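Local coordinates for glycoside hydrolase family protein (Novosphingobium sp. PP1Y, PDB 6Q2F) that probably hydrolyses terminal alpha-L-rhamnose from rhamnosylated glycosides, as an alpha-L-rhamnosidase, at residues A[52-60]-A[74-83]. Sequence-based numbering, arbitrary orientation.
Sequences SARPRVWWH and DLEWMKRVGI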
loop_
_atom_site.group_PDB
_atom_site.type_symbol
_atom_site.label_atom_id
_atom_site.label_comp_id
_atom_site.label_asym_id
_atom_site.label_seq_id
_atom_site.Cartn_x
_atom_site.Cartn_y
_atom_site.Cartn_z
ATOM N N SER A 52 10.641 17.880 12.565
ATOM C CA SER A 52 10.662 16.447 12.300
ATOM C C SER A 52 9.359 15.763 12.690
ATOM O O SER A 52 9.065 14.673 12.189
ATOM C CB SER A 52 11.826 15.806 13.065
ATOM O OG SER A 52 11.667 16.001 14.460
ATOM N N ALA A 53 8.596 16.345 13.608
ATOM C CA ALA A 53 7.343 15.734 14.025
ATOM C C ALA A 53 6.154 16.235 13.222
ATOM O O ALA A 53 5.071 15.652 13.317
ATOM C CB ALA A 53 7.095 15.984 15.521
ATOM N N ARG A 54 6.331 17.267 12.430
ATOM C CA ARG A 54 5.174 17.893 11.812
ATOM C C ARG A 54 4.809 17.175 10.513
ATOM O O ARG A 54 5.693 16.752 9.770
ATOM C CB ARG A 54 5.468 19.365 11.565
ATOM C CG ARG A 54 5.649 20.097 12.876
ATOM C CD ARG A 54 5.971 21.582 12.746
ATOM N NE ARG A 54 5.865 22.165 14.086
ATOM C CZ ARG A 54 4.700 22.336 14.718
ATOM N NH1 ARG A 54 3.558 21.979 14.118
ATOM N NH2 ARG A 54 4.680 22.841 15.949
ATOM N N PRO A 55 3.521 16.991 10.232
ATOM C CA PRO A 55 3.145 16.189 9.074
ATOM C C PRO A 55 3.452 16.921 7.780
ATOM O O PRO A 55 3.591 18.149 7.731
ATOM C CB PRO A 55 1.637 15.995 9.244
ATOM C CG PRO A 55 1.202 17.272 9.878
ATOM C CD PRO A 55 2.335 17.595 10.866
ATOM N N ARG A 56 3.574 16.130 6.724
ATOM C CA ARG A 56 3.766 16.640 5.379
ATOM C C ARG A 56 2.431 16.618 4.646
ATOM O O ARG A 56 1.451 16.031 5.111
ATOM C CB ARG A 56 4.799 15.788 4.641
ATOM C CG ARG A 56 6.266 16.088 4.940
ATOM C CD ARG A 56 6.701 15.894 6.393
ATOM N NE ARG A 56 8.154 16.078 6.468
ATOM C CZ ARG A 56 8.827 16.535 7.516
ATOM N NH1 ARG A 56 8.177 16.857 8.642
ATOM N NH2 ARG A 56 10.155 16.653 7.425
ATOM N N VAL A 57 2.393 17.265 3.480
ATOM C CA VAL A 57 1.248 17.143 2.582
ATOM C C VAL A 57 1.737 16.838 1.170
ATOM O O VAL A 57 2.833 17.226 0.763
ATOM C CB VAL A 57 0.361 18.412 2.568
ATOM C CG1 VAL A 57 -0.103 18.748 3.990
ATOM C CG2 VAL A 57 1.103 19.564 1.927
ATOM N N TRP A 58 0.915 16.125 0.423
ATOM C CA TRP A 58 1.082 16.080 -1.010
ATOM C C TRP A 58 0.528 17.374 -1.601
ATOM O O TRP A 58 -0.441 17.955 -1.094
ATOM C CB TRP A 58 0.380 14.852 -1.599
ATOM C CG TRP A 58 1.227 13.612 -1.468
ATOM C CD1 TRP A 58 2.402 13.501 -0.783
ATOM C CD2 TRP A 58 0.992 12.334 -2.071
ATOM N NE1 TRP A 58 2.903 12.228 -0.908
ATOM C CE2 TRP A 58 2.062 11.497 -1.699
ATOM C CE3 TRP A 58 -0.006 11.823 -2.908
ATOM C CZ2 TRP A 58 2.147 10.167 -2.105
ATOM C CZ3 TRP A 58 0.081 10.501 -3.317
ATOM C CH2 TRP A 58 1.154 9.692 -2.924
ATOM N N TRP A 59 1.166 17.840 -2.673
ATOM C CA TRP A 59 0.936 19.198 -3.188
ATOM C C TRP A 59 0.898 19.135 -4.716
ATOM O O TRP A 59 1.881 19.425 -5.400
ATOM C CB TRP A 59 2.023 20.129 -2.667
ATOM C CG TRP A 59 1.888 21.577 -2.993
ATOM C CD1 TRP A 59 0.806 22.401 -2.749
ATOM C CD2 TRP A 59 2.921 22.414 -3.507
ATOM N NE1 TRP A 59 1.110 23.692 -3.132
ATOM C CE2 TRP A 59 2.400 23.722 -3.600
ATOM C CE3 TRP A 59 4.232 22.180 -3.924
ATOM C CZ2 TRP A 59 3.148 24.785 -4.087
ATOM C CZ3 TRP A 59 4.969 23.233 -4.426
ATOM C CH2 TRP A 59 4.429 24.523 -4.494
ATOM N N HIS A 60 -0.252 18.743 -5.247
ATOM C CA HIS A 60 -0.390 18.509 -6.677
ATOM C C HIS A 60 -0.547 19.821 -7.432
ATOM O O HIS A 60 -1.358 20.666 -7.059
ATOM C CB HIS A 60 -1.593 17.613 -6.961
ATOM C CG HIS A 60 -1.420 16.197 -6.504
ATOM N ND1 HIS A 60 -1.679 15.795 -5.211
ATOM C CD2 HIS A 60 -1.040 15.086 -7.179
ATOM C CE1 HIS A 60 -1.449 14.497 -5.106
ATOM N NE2 HIS A 60 -1.060 14.044 -6.284
ATOM N N ASP A 74 0.339 29.406 -0.690
ATOM C CA ASP A 74 0.270 28.015 -0.231
ATOM C C ASP A 74 1.279 27.751 0.873
ATOM O O ASP A 74 0.934 27.210 1.934
ATOM C CB ASP A 74 0.538 27.049 -1.380
ATOM C CG ASP A 74 -0.629 26.915 -2.331
ATOM O OD1 ASP A 74 -1.688 27.530 -2.091
ATOM O OD2 ASP A 74 -0.476 26.162 -3.318
ATOM N N LEU A 75 2.549 28.089 0.630
ATOM C CA LEU A 75 3.575 27.687 1.585
ATOM C C LEU A 75 3.520 28.544 2.843
ATOM O O LEU A 75 3.844 28.060 3.933
ATOM C CB LEU A 75 4.954 27.733 0.930
ATOM C CG LEU A 75 5.383 26.441 0.217
ATOM C CD1 LEU A 75 4.415 26.054 -0.897
ATOM C CD2 LEU A 75 6.806 26.561 -0.318
ATOM N N GLU A 76 3.076 29.796 2.724
ATOM C CA GLU A 76 2.865 30.598 3.922
ATOM C C GLU A 76 1.692 30.064 4.739
ATOM O O GLU A 76 1.726 30.113 5.974
ATOM C CB GLU A 76 2.639 32.072 3.560
ATOM C CG GLU A 76 3.897 32.794 3.043
ATOM C CD GLU A 76 3.577 34.161 2.478
ATOM O OE1 GLU A 76 4.491 35.011 2.446
ATOM O OE2 GLU A 76 2.421 34.382 2.079
ATOM N N TRP A 77 0.638 29.565 4.075
ATOM C CA TRP A 77 -0.454 28.927 4.808
ATOM C C TRP A 77 0.044 27.711 5.589
ATOM O O TRP A 77 -0.297 27.526 6.760
ATOM C CB TRP A 77 -1.584 28.522 3.861
ATOM C CG TRP A 77 -2.603 27.663 4.565
ATOM C CD1 TRP A 77 -3.509 28.070 5.500
ATOM C CD2 TRP A 77 -2.789 26.244 4.427
ATOM N NE1 TRP A 77 -4.254 26.996 5.947
ATOM C CE2 TRP A 77 -3.832 25.867 5.300
ATOM C CE3 TRP A 77 -2.179 25.266 3.656
ATOM C CZ2 TRP A 77 -4.278 24.547 5.410
ATOM C CZ3 TRP A 77 -2.622 23.951 3.767
ATOM C CH2 TRP A 77 -3.659 23.603 4.632
HETATM N N MSE A 78 0.883 26.894 4.962
HETATM C CA MSE A 78 1.412 25.674 5.567
HETATM C C MSE A 78 2.216 25.988 6.807
HETATM O O MSE A 78 2.155 25.255 7.794
HETATM C CB MSE A 78 2.280 24.908 4.574
HETATM C CG MSE A 78 1.518 24.246 3.444
HETATM SE SE MSE A 78 2.751 23.427 2.109
HETATM C CE MSE A 78 1.463 23.032 0.704
ATOM N N LYS A 79 2.995 27.070 6.755
ATOM C CA LYS A 79 3.693 27.511 7.960
ATOM C C LYS A 79 2.710 27.913 9.050
ATOM O O LYS A 79 2.849 27.471 10.195
ATOM C CB LYS A 79 4.653 28.658 7.655
ATOM C CG LYS A 79 5.858 28.216 6.867
ATOM C CD LYS A 79 6.565 27.058 7.574
ATOM C CE LYS A 79 7.220 27.503 8.861
ATOM N NZ LYS A 79 8.142 26.434 9.323
ATOM N N ARG A 80 1.704 28.742 8.715
ATOM C CA ARG A 80 0.741 29.184 9.733
ATOM C C ARG A 80 0.122 27.997 10.451
ATOM O O ARG A 80 -0.084 28.019 11.669
ATOM C CB ARG A 80 -0.382 30.030 9.116
ATOM C CG ARG A 80 -0.036 31.467 8.795
ATOM C CD ARG A 80 -1.313 32.343 8.651
ATOM N NE ARG A 80 -2.175 31.981 7.526
ATOM C CZ ARG A 80 -1.836 32.139 6.248
ATOM N NH1 ARG A 80 -0.636 32.628 5.934
ATOM N NH2 ARG A 80 -2.695 31.812 5.284
ATOM N N VAL A 81 -0.169 26.937 9.696
ATOM C CA VAL A 81 -0.945 25.804 10.169
ATOM C C VAL A 81 -0.061 24.688 10.736
ATOM O O VAL A 81 -0.578 23.679 11.225
ATOM C CB VAL A 81 -1.821 25.220 9.044
ATOM C CG1 VAL A 81 -2.855 26.239 8.590
ATOM C CG2 VAL A 81 -0.956 24.772 7.875
ATOM N N GLY A 82 1.263 24.852 10.698
ATOM C CA GLY A 82 2.196 23.924 11.307
ATOM C C GLY A 82 2.585 22.720 10.473
ATOM O O GLY A 82 2.990 21.702 11.040
ATOM N N ILE A 83 2.478 22.798 9.163
ATOM C CA ILE A 83 2.842 21.694 8.288
ATOM C C ILE A 83 4.354 21.686 8.142
ATOM O O ILE A 83 4.984 22.744 8.117
ATOM C CB ILE A 83 2.117 21.844 6.940
ATOM C CG1 ILE A 83 0.691 21.303 7.049
ATOM C CG2 ILE A 83 2.910 21.170 5.779
ATOM C CD1 ILE A 83 -0.230 21.835 5.971
#
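Trp59 meets helix 74-81 with both an edge and a face. At the edge, NE1 donates to Asp74 OD2 over 2.9 Å, nearly straight at 167°; the acceptor lies in the indole plane, but ring and carboxylate planes stand 77° apart and OD2 is met on its anti side, tilted out of the carboxylate plane. OD2 also takes hydrogen bonds from His682 ND1 and Val683 N, and OD1 a salt bridge from Arg703, so both buried oxygens are held. Over one indole face sit two CH-pi methyls: Leu75 CD1, 4.1 Å from the six-membered ring centroid, and selenomethionine Met78 CE, 3.9 Å from the five-membered one. CG of Trp59 anti to the backbone N (chi1 -175°) swings the indole to the helix. A leucine in place of Trp59, lacking N-H and flat face, would probably leave Asp74 OD2 one donor fewer and open a gap beside both methyls. Met78 CE also touches Val57 CG2 (3.7 Å), while Val57 CG1 abuts Ile83 CD1. Arg54 NH1 reaches a lone pair of Gly82 O (3.1 Å); Gly82, with positive phi and bonds Ile83 N to Met78 O and Gly82 N to Lys79 O, makes a Schellman motif. Roughly antiparallel, strand 56-62 and helix 68-81 begin the first beta-alpha-beta unit of a (beta/alpha)8 barrel, closed where 56-62 pairs with 674-677.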